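Local coordinates for molybdenum cofactor biosynthesis protein (Pyrococcus furiosus, PDB 1XI8) that belongs to the MoeA family and probably acts as a molybdopterin molybdotransferase in biosynthesis of the molybdenum cofactor, at residues A[304-312]-A[369-377]; A[189-197]-A[254-265]. All coordinates share one frame; numbering follows the deposited sequence.

How the contacts relate
Along the chain from the N terminus, strand 191-196 comes first; after the helix 219-229, the strand 233-239 and the helix 244-257, strand 260-263 returns beside it and contact 2 closes. Contact 1 opens only later, at the start of helix 307-326, and closes once the chain has passed through several strands to reach 369-377. The two loops are thus in series, neither nested nor crossed. Contact 2 joins two neighbouring strands in the parallel part of the sheet of the probable molybdopterin-binding domain, while contact 1 ties that domain to the C-terminal region. Their centres lie about 19 Å apart, yet they meet where Ser-304 O approaches Gly-265 N at 3.3 Å, a probable hydrogen bond.

Contact 1 of 2, residues A[304-312]-A[369-377]; sequences SGYPVAVFT and GSGIISSLV
Val-308 O is gripped from opposite faces of its carbonyl plane, by Thr-312 N and by Thr-312 OG1, the hydroxyl at 2.8 Å, in the first turns of helix 307-326. This helix start, with Tyr-306 at its N-cap, belongs to the probable molybdopterin-binding domain of the MoeA fold and rests on a loop and a short helix, 374-377, of the C-terminal region. The other end of Val-308 faces that loop: its N-H makes a weak bond to Ser-370 O, 3.3 Å from Val-308 N, so a carbonyl from a distant part of the chain meets a first-turn amide. Just before the helix an ST turn sets the backbone, Tyr-306 N donating almost straight (175°) to Ser-304 OG at 2.9 Å, while Tyr-306 CB comes within 3.7 Å of Ser-370 N.

The apolar half is organised round Leu-376. Its CD2 reaches Val-308 CG2 at 3.4 Å, the valine branch that stands anti to its backbone N. The other methyl, CD1, lies 3.5 Å from Phe-311 CB as the leucine and phenylalanine side chains run antiparallel past one another. Phe-311 CG is anti to its N (chi1 -176°), which offers one ring face to the leucine; Leu-376 CG sits above it, displaced toward the rim. Tyr-403 meets the same ring edge-to-face. Gln-171 of the second subunit donates to Leu-376 O, placing this corner at the dimer interface. Where the loop enters helix 374-377, Ile-372 O takes bonds from both Ser-375 N and Ser-375 OG, the hydroxyl 3.2 Å away and nearly in line with the carbonyl.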
loop_
_atom_site.group_PDB
_atom_site.type_symbol
_atom_site.label_atom_id
_atom_site.label_comp_id
_atom_site.label_asym_id
_atom_site.label_seq_id
_atom_site.Cartn_x
_atom_site.Cartn_y
_atom_site.Cartn_z
ATOM N N SER A 304 -19.992 12.544 -8.101
ATOM C CA SER A 304 -21.161 12.575 -7.231
ATOM C C SER A 304 -20.934 13.378 -5.950
ATOM O O SER A 304 -19.833 13.861 -5.673
ATOM C CB SER A 304 -21.576 11.142 -6.889
ATOM O OG SER A 304 -22.554 11.094 -5.856
ATOM N N GLY A 305 -21.993 13.516 -5.164
ATOM C CA GLY A 305 -21.897 14.141 -3.863
ATOM C C GLY A 305 -21.961 13.109 -2.756
ATOM O O GLY A 305 -21.746 13.429 -1.600
ATOM N N TYR A 306 -22.257 11.862 -3.097
ATOM C CA TYR A 306 -22.370 10.837 -2.070
ATOM C C TYR A 306 -21.053 10.090 -1.917
ATOM O O TYR A 306 -20.539 9.532 -2.883
ATOM C CB TYR A 306 -23.517 9.860 -2.359
ATOM C CG TYR A 306 -24.824 10.534 -2.745
ATOM C CD1 TYR A 306 -25.359 10.386 -4.032
ATOM C CD2 TYR A 306 -25.521 11.322 -1.830
ATOM C CE1 TYR A 306 -26.555 11.001 -4.390
ATOM C CE2 TYR A 306 -26.715 11.943 -2.173
ATOM C CZ TYR A 306 -27.228 11.783 -3.452
ATOM O OH TYR A 306 -28.415 12.409 -3.790
ATOM N N PRO A 307 -20.501 10.087 -0.691
ATOM C CA PRO A 307 -19.247 9.437 -0.327
ATOM C C PRO A 307 -18.980 8.092 -1.014
ATOM O O PRO A 307 -17.887 7.902 -1.540
ATOM C CB PRO A 307 -19.397 9.237 1.174
ATOM C CG PRO A 307 -20.214 10.368 1.605
ATOM C CD PRO A 307 -21.098 10.777 0.463
ATOM N N VAL A 308 -19.949 7.173 -1.007
ATOM C CA VAL A 308 -19.712 5.842 -1.576
ATOM C C VAL A 308 -19.700 5.886 -3.112
ATOM O O VAL A 308 -18.960 5.150 -3.744
ATOM C CB VAL A 308 -20.690 4.761 -1.035
ATOM C CG1 VAL A 308 -21.984 4.879 -1.704
ATOM C CG2 VAL A 308 -20.167 3.371 -1.316
ATOM N N ALA A 309 -20.510 6.761 -3.695
ATOM C CA ALA A 309 -20.494 6.971 -5.138
ATOM C C ALA A 309 -19.181 7.617 -5.581
ATOM O O ALA A 309 -18.633 7.271 -6.615
ATOM C CB ALA A 309 -21.684 7.829 -5.571
ATOM N N VAL A 310 -18.687 8.554 -4.782
ATOM C CA VAL A 310 -17.439 9.239 -5.070
ATOM C C VAL A 310 -16.262 8.273 -5.030
ATOM O O VAL A 310 -15.394 8.294 -5.901
ATOM C CB VAL A 310 -17.216 10.416 -4.101
ATOM C CG1 VAL A 310 -15.824 10.977 -4.255
ATOM C CG2 VAL A 310 -18.245 11.495 -4.361
ATOM N N PHE A 311 -16.252 7.419 -4.018
ATOM C CA PHE A 311 -15.227 6.408 -3.859
ATOM C C PHE A 311 -15.271 5.431 -5.040
ATOM O O PHE A 311 -14.239 5.079 -5.614
ATOM C CB PHE A 311 -15.482 5.683 -2.541
ATOM C CG PHE A 311 -14.446 4.665 -2.171
ATOM C CD1 PHE A 311 -13.332 5.029 -1.442
ATOM C CD2 PHE A 311 -14.607 3.334 -2.518
ATOM C CE1 PHE A 311 -12.383 4.084 -1.081
ATOM C CE2 PHE A 311 -13.667 2.392 -2.162
ATOM C CZ PHE A 311 -12.552 2.764 -1.442
ATOM N N THR A 312 -16.479 5.004 -5.386
ATOM C CA THR A 312 -16.713 4.093 -6.496
ATOM C C THR A 312 -16.197 4.664 -7.808
ATOM O O THR A 312 -15.480 3.991 -8.545
ATOM C CB THR A 312 -18.201 3.787 -6.650
ATOM O OG1 THR A 312 -18.637 3.049 -5.513
ATOM C CG2 THR A 312 -18.448 2.965 -7.910
ATOM N N GLY A 369 -25.016 6.462 -5.839
ATOM C CA GLY A 369 -24.232 6.332 -4.598
ATOM C C GLY A 369 -25.014 5.962 -3.344
ATOM O O GLY A 369 -26.135 5.451 -3.426
ATOM N N SER A 370 -24.407 6.225 -2.186
ATOM C CA SER A 370 -24.993 5.958 -0.866
ATOM C C SER A 370 -24.251 6.811 0.178
ATOM O O SER A 370 -23.018 6.825 0.223
ATOM C CB SER A 370 -24.919 4.455 -0.524
ATOM O OG SER A 370 -24.976 4.202 0.888
ATOM N N GLY A 371 -24.997 7.535 1.012
ATOM C CA GLY A 371 -24.374 8.422 2.003
ATOM C C GLY A 371 -23.648 7.708 3.137
ATOM O O GLY A 371 -23.113 8.363 4.046
ATOM N N ILE A 372 -23.598 6.375 3.063
ATOM C CA ILE A 372 -23.140 5.534 4.169
ATOM C C ILE A 372 -21.679 5.076 4.083
ATOM O O ILE A 372 -21.396 3.920 3.736
ATOM C CB ILE A 372 -24.053 4.291 4.286
ATOM C CG1 ILE A 372 -25.525 4.730 4.249
ATOM C CG2 ILE A 372 -23.715 3.466 5.546
ATOM C CD1 ILE A 372 -26.493 3.630 3.881
ATOM N N ILE A 373 -20.755 5.969 4.439
ATOM C CA ILE A 373 -19.326 5.673 4.350
ATOM C C ILE A 373 -18.836 4.525 5.245
ATOM O O ILE A 373 -17.657 4.158 5.188
ATOM C CB ILE A 373 -18.470 6.925 4.659
ATOM C CG1 ILE A 373 -18.526 7.271 6.129
ATOM C CG2 ILE A 373 -18.987 8.136 3.932
ATOM C CD1 ILE A 373 -18.014 8.674 6.387
ATOM N N SER A 374 -19.700 3.954 6.081
ATOM C CA SER A 374 -19.227 2.850 6.936
ATOM C C SER A 374 -18.967 1.574 6.119
ATOM O O SER A 374 -18.150 0.743 6.512
ATOM C CB SER A 374 -20.164 2.576 8.124
ATOM O OG SER A 374 -21.263 1.779 7.723
ATOM N N SER A 375 -19.654 1.422 4.989
ATOM C CA SER A 375 -19.391 0.277 4.111
ATOM C C SER A 375 -18.021 0.415 3.456
ATOM O O SER A 375 -17.377 -0.585 3.149
ATOM C CB SER A 375 -20.483 0.077 3.049
ATOM O OG SER A 375 -20.636 1.225 2.242
ATOM N N LEU A 376 -17.572 1.650 3.263
ATOM C CA LEU A 376 -16.242 1.886 2.728
ATOM C C LEU A 376 -15.161 1.478 3.734
ATOM O O LEU A 376 -14.137 0.890 3.358
ATOM C CB LEU A 376 -16.070 3.351 2.309
ATOM C CG LEU A 376 -17.015 3.884 1.222
ATOM C CD1 LEU A 376 -16.612 5.278 0.793
ATOM C CD2 LEU A 376 -17.060 2.954 0.019
ATOM N N VAL A 377 -15.394 1.771 5.011
ATOM C CA VAL A 377 -14.380 1.518 6.029
ATOM C C VAL A 377 -14.369 0.069 6.478
ATOM O O VAL A 377 -13.359 -0.429 6.964
ATOM C CB VAL A 377 -14.533 2.430 7.281
ATOM C CG1 VAL A 377 -14.763 3.874 6.882
ATOM C CG2 VAL A 377 -15.642 1.935 8.158
#

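Contact 2 of 2, residues A[189-197]-A[254-265]; sequences KPKVGIIIT and AKRECDLVLITG
Asp-259 turns CG away from its own carbonyl carbon (chi1 -52°), and Cys-258 does the same with SG, so that both side chains reach back to strand 191-196. The carboxylate uses the anti lone pair of OD1 to accept from Lys-191 N at 2.9 Å; the sulfur settles 3.3 Å from Gly-193 N, where glycine leaves the strand surface bare of a side chain. Both residues lie in the turn between helix 244-257 and strand 260-263, which pairs with 191-196 in the parallel core of an alpha/beta sheet, the two axes inclined by 18°.

The ladder runs from Lys-191 O, which accepts from Asp-259 N, to Thr-264 N, which donates to Ile-195 O. Its straightest rungs are Leu-262 N to Gly-193 O, 2.7 Å, and Ile-195 N to Leu-262 O, 2.8 Å, each at 174°. Strand 233-239 lies along the other edge of 191-196, making it an interior strand.

On one face Val-192 CG1 crosses Leu-262, 3.8 Å from its CG, and helices 219-229 and 307-326 pack over this side. On the reverse, Ile-195 CD1 touches both Val-261 CG1, at 4.1 Å, and Ala-254 CB of helix 244-257, and Ile-195 CG2 lies against Ile-263 CG1. At the last backbone rung the Ile-196 and Thr-264 side chains run alongside each other, Thr-264 OG1 against Ile-196 CG1. The pair ends with Thr-197 OG1 donating to Thr-264 O at 3.0 Å, while Ile-263 CG1 touches that hydroxyl oxygen at 3.6 Å.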
loop_
_atom_site.group_PDB
_atom_site.type_symbol
_atom_site.label_atom_id
_atom_site.label_comp_id
_atom_site.label_asym_id
_atom_site.label_seq_id
_atom_site.Cartn_x
_atom_site.Cartn_y
_atom_site.Cartn_z
ATOM N N LYS A 189 4.308 14.781 -10.228
ATOM C CA LYS A 189 2.956 14.370 -9.880
ATOM C C LYS A 189 1.923 15.188 -10.663
ATOM O O LYS A 189 2.019 16.413 -10.708
ATOM C CB LYS A 189 2.720 14.507 -8.366
ATOM C CG LYS A 189 3.491 13.500 -7.488
ATOM C CD LYS A 189 3.137 13.629 -5.981
ATOM C CE LYS A 189 3.523 12.374 -5.213
ATOM N NZ LYS A 189 3.440 12.489 -3.729
ATOM N N PRO A 190 0.952 14.514 -11.319
ATOM C CA PRO A 190 -0.155 15.300 -11.862
ATOM C C PRO A 190 -0.852 16.056 -10.734
ATOM O O PRO A 190 -1.043 15.505 -9.651
ATOM C CB PRO A 190 -1.093 14.251 -12.481
ATOM C CG PRO A 190 -0.585 12.942 -12.076
ATOM C CD PRO A 190 0.821 13.078 -11.619
ATOM N N LYS A 191 -1.194 17.316 -10.976
ATOM C CA LYS A 191 -1.919 18.094 -9.989
ATOM C C LYS A 191 -3.407 17.880 -10.210
ATOM O O LYS A 191 -3.883 17.959 -11.336
ATOM C CB LYS A 191 -1.558 19.574 -10.083
ATOM C CG LYS A 191 -0.204 19.926 -9.488
ATOM C CD LYS A 191 0.182 21.346 -9.874
ATOM C CE LYS A 191 1.449 21.838 -9.168
ATOM N NZ LYS A 191 1.419 23.337 -9.140
ATOM N N VAL A 192 -4.135 17.599 -9.133
ATOM C CA VAL A 192 -5.550 17.281 -9.239
ATOM C C VAL A 192 -6.409 18.260 -8.459
ATOM O O VAL A 192 -6.451 18.224 -7.230
ATOM C CB VAL A 192 -5.852 15.838 -8.755
ATOM C CG1 VAL A 192 -7.356 15.528 -8.871
ATOM C CG2 VAL A 192 -5.020 14.823 -9.534
ATOM N N GLY A 193 -7.103 19.132 -9.174
ATOM C CA GLY A 193 -7.967 20.103 -8.519
ATOM C C GLY A 193 -9.205 19.454 -7.943
ATOM O O GLY A 193 -9.830 18.614 -8.584
ATOM N N ILE A 194 -9.558 19.841 -6.726
ATOM C CA ILE A 194 -10.761 19.319 -6.088
ATOM C C ILE A 194 -11.710 20.455 -5.742
ATOM O O ILE A 194 -11.416 21.279 -4.891
ATOM C CB ILE A 194 -10.439 18.496 -4.825
ATOM C CG1 ILE A 194 -9.485 17.346 -5.168
ATOM C CG2 ILE A 194 -11.716 17.951 -4.226
ATOM C CD1 ILE A 194 -8.813 16.721 -3.986
ATOM N N ILE A 195 -12.849 20.489 -6.427
ATOM C CA ILE A 195 -13.867 21.492 -6.186
ATOM C C ILE A 195 -15.092 20.810 -5.614
ATOM O O ILE A 195 -15.513 19.772 -6.125
ATOM C CB ILE A 195 -14.285 22.197 -7.487
ATOM C CG1 ILE A 195 -13.102 22.936 -8.119
ATOM C CG2 ILE A 195 -15.460 23.147 -7.239
ATOM C CD1 ILE A 195 -13.373 23.392 -9.536
ATOM N N ILE A 196 -15.663 21.389 -4.561
ATOM C CA ILE A 196 -16.874 20.847 -3.951
ATOM C C ILE A 196 -18.044 21.812 -4.021
ATOM O O ILE A 196 -17.932 22.962 -3.636
ATOM C CB ILE A 196 -16.632 20.489 -2.499
ATOM C CG1 ILE A 196 -15.704 19.278 -2.437
ATOM C CG2 ILE A 196 -17.963 20.216 -1.801
ATOM C CD1 ILE A 196 -14.897 19.243 -1.202
ATOM N N THR A 197 -19.175 21.315 -4.500
ATOM C CA THR A 197 -20.331 22.141 -4.803
ATOM C C THR A 197 -21.349 22.184 -3.660
ATOM O O THR A 197 -21.746 21.149 -3.121
ATOM C CB THR A 197 -21.003 21.625 -6.090
ATOM O OG1 THR A 197 -20.075 21.738 -7.183
ATOM C CG2 THR A 197 -22.269 22.418 -6.410
ATOM N N ALA A 254 -9.103 26.039 -11.990
ATOM C CA ALA A 254 -8.503 24.728 -11.780
ATOM C C ALA A 254 -7.926 24.161 -13.078
ATOM O O ALA A 254 -6.842 23.589 -13.065
ATOM C CB ALA A 254 -9.502 23.765 -11.150
ATOM N N LYS A 255 -8.644 24.318 -14.191
ATOM C CA LYS A 255 -8.110 23.909 -15.506
ATOM C C LYS A 255 -6.769 24.583 -15.808
ATOM O O LYS A 255 -5.896 23.968 -16.410
ATOM C CB LYS A 255 -9.081 24.205 -16.650
ATOM C CG LYS A 255 -10.328 23.328 -16.726
ATOM C CD LYS A 255 -10.834 23.329 -18.159
ATOM C CE LYS A 255 -12.347 23.350 -18.274
ATOM N NZ LYS A 255 -12.758 23.770 -19.662
ATOM N N ARG A 256 -6.603 25.838 -15.388
ATOM C CA ARG A 256 -5.357 26.553 -15.641
ATOM C C ARG A 256 -4.203 25.970 -14.852
ATOM O O ARG A 256 -3.072 25.974 -15.312
ATOM C CB ARG A 256 -5.476 28.049 -15.296
ATOM C CG ARG A 256 -6.482 28.821 -16.137
ATOM C CD ARG A 256 -6.247 30.348 -16.076
ATOM N NE ARG A 256 -6.398 30.921 -14.736
ATOM C CZ ARG A 256 -7.536 31.445 -14.286
ATOM N NH1 ARG A 256 -8.609 31.462 -15.073
ATOM N NH2 ARG A 256 -7.608 31.945 -13.055
ATOM N N GLU A 257 -4.493 25.474 -13.660
ATOM C CA GLU A 257 -3.449 25.067 -12.735
ATOM C C GLU A 257 -3.212 23.558 -12.673
ATOM O O GLU A 257 -2.177 23.114 -12.180
ATOM C CB GLU A 257 -3.775 25.613 -11.335
ATOM C CG GLU A 257 -4.044 27.117 -11.330
ATOM C CD GLU A 257 -4.292 27.706 -9.938
ATOM O OE1 GLU A 257 -4.326 26.954 -8.935
ATOM O OE2 GLU A 257 -4.463 28.938 -9.849
ATOM N N CYS A 258 -4.166 22.775 -13.174
ATOM C CA CYS A 258 -4.137 21.322 -12.980
ATOM C C CYS A 258 -4.203 20.507 -14.251
ATOM O O CYS A 258 -4.671 20.973 -15.282
ATOM C CB CYS A 258 -5.286 20.876 -12.070
ATOM S SG CYS A 258 -5.288 21.640 -10.447
ATOM N N ASP A 259 -3.734 19.274 -14.144
ATOM C CA ASP A 259 -3.768 18.320 -15.227
ATOM C C ASP A 259 -5.098 17.560 -15.202
ATOM O O ASP A 259 -5.471 16.890 -16.162
ATOM C CB ASP A 259 -2.607 17.342 -15.073
ATOM C CG ASP A 259 -1.268 18.042 -14.892
ATOM O OD1 ASP A 259 -0.828 18.203 -13.727
ATOM O OD2 ASP A 259 -0.663 18.440 -15.919
ATOM N N LEU A 260 -5.820 17.673 -14.097
ATOM C CA LEU A 260 -7.046 16.929 -13.920
ATOM C C LEU A 260 -7.868 17.628 -12.843
ATOM O O LEU A 260 -7.317 18.076 -11.842
ATOM C CB LEU A 260 -6.698 15.505 -13.507
ATOM C CG LEU A 260 -7.593 14.317 -13.820
ATOM C CD1 LEU A 260 -8.062 14.328 -15.250
ATOM C CD2 LEU A 260 -6.803 13.049 -13.535
ATOM N N VAL A 261 -9.177 17.735 -13.055
ATOM C CA VAL A 261 -10.044 18.410 -12.110
ATOM C C VAL A 261 -11.218 17.531 -11.697
ATOM O O VAL A 261 -11.868 16.917 -12.538
ATOM C CB VAL A 261 -10.588 19.731 -12.685
ATOM C CG1 VAL A 261 -11.480 20.416 -11.671
ATOM C CG2 VAL A 261 -9.448 20.639 -13.082
ATOM N N LEU A 262 -11.475 17.478 -10.393
ATOM C CA LEU A 262 -12.614 16.761 -9.851
ATOM C C LEU A 262 -13.574 17.744 -9.212
ATOM O O LEU A 262 -13.219 18.461 -8.280
ATOM C CB LEU A 262 -12.164 15.752 -8.800
ATOM C CG LEU A 262 -11.054 14.783 -9.186
ATOM C CD1 LEU A 262 -10.681 13.918 -8.010
ATOM C CD2 LEU A 262 -11.496 13.930 -10.326
ATOM N N ILE A 263 -14.795 17.786 -9.724
ATOM C CA ILE A 263 -15.851 18.593 -9.117
ATOM C C ILE A 263 -16.944 17.671 -8.592
ATOM O O ILE A 263 -17.542 16.914 -9.342
ATOM C CB ILE A 263 -16.434 19.627 -10.112
ATOM C CG1 ILE A 263 -17.561 20.429 -9.463
ATOM C CG2 ILE A 263 -16.918 18.954 -11.398
ATOM C CD1 ILE A 263 -18.021 21.621 -10.287
ATOM N N THR A 264 -17.195 17.706 -7.296
ATOM C CA THR A 264 -18.256 16.874 -6.736
ATOM C C THR A 264 -19.560 17.615 -6.804
ATOM O O THR A 264 -19.597 18.777 -7.177
ATOM C CB THR A 264 -17.996 16.537 -5.275
ATOM O OG1 THR A 264 -17.956 17.747 -4.507
ATOM C CG2 THR A 264 -16.682 15.801 -5.140
ATOM N N GLY A 265 -20.643 16.948 -6.435
ATOM C CA GLY A 265 -21.922 17.633 -6.308
ATOM C C GLY A 265 -22.679 17.623 -7.607
ATOM O O GLY A 265 -23.463 16.700 -7.831
#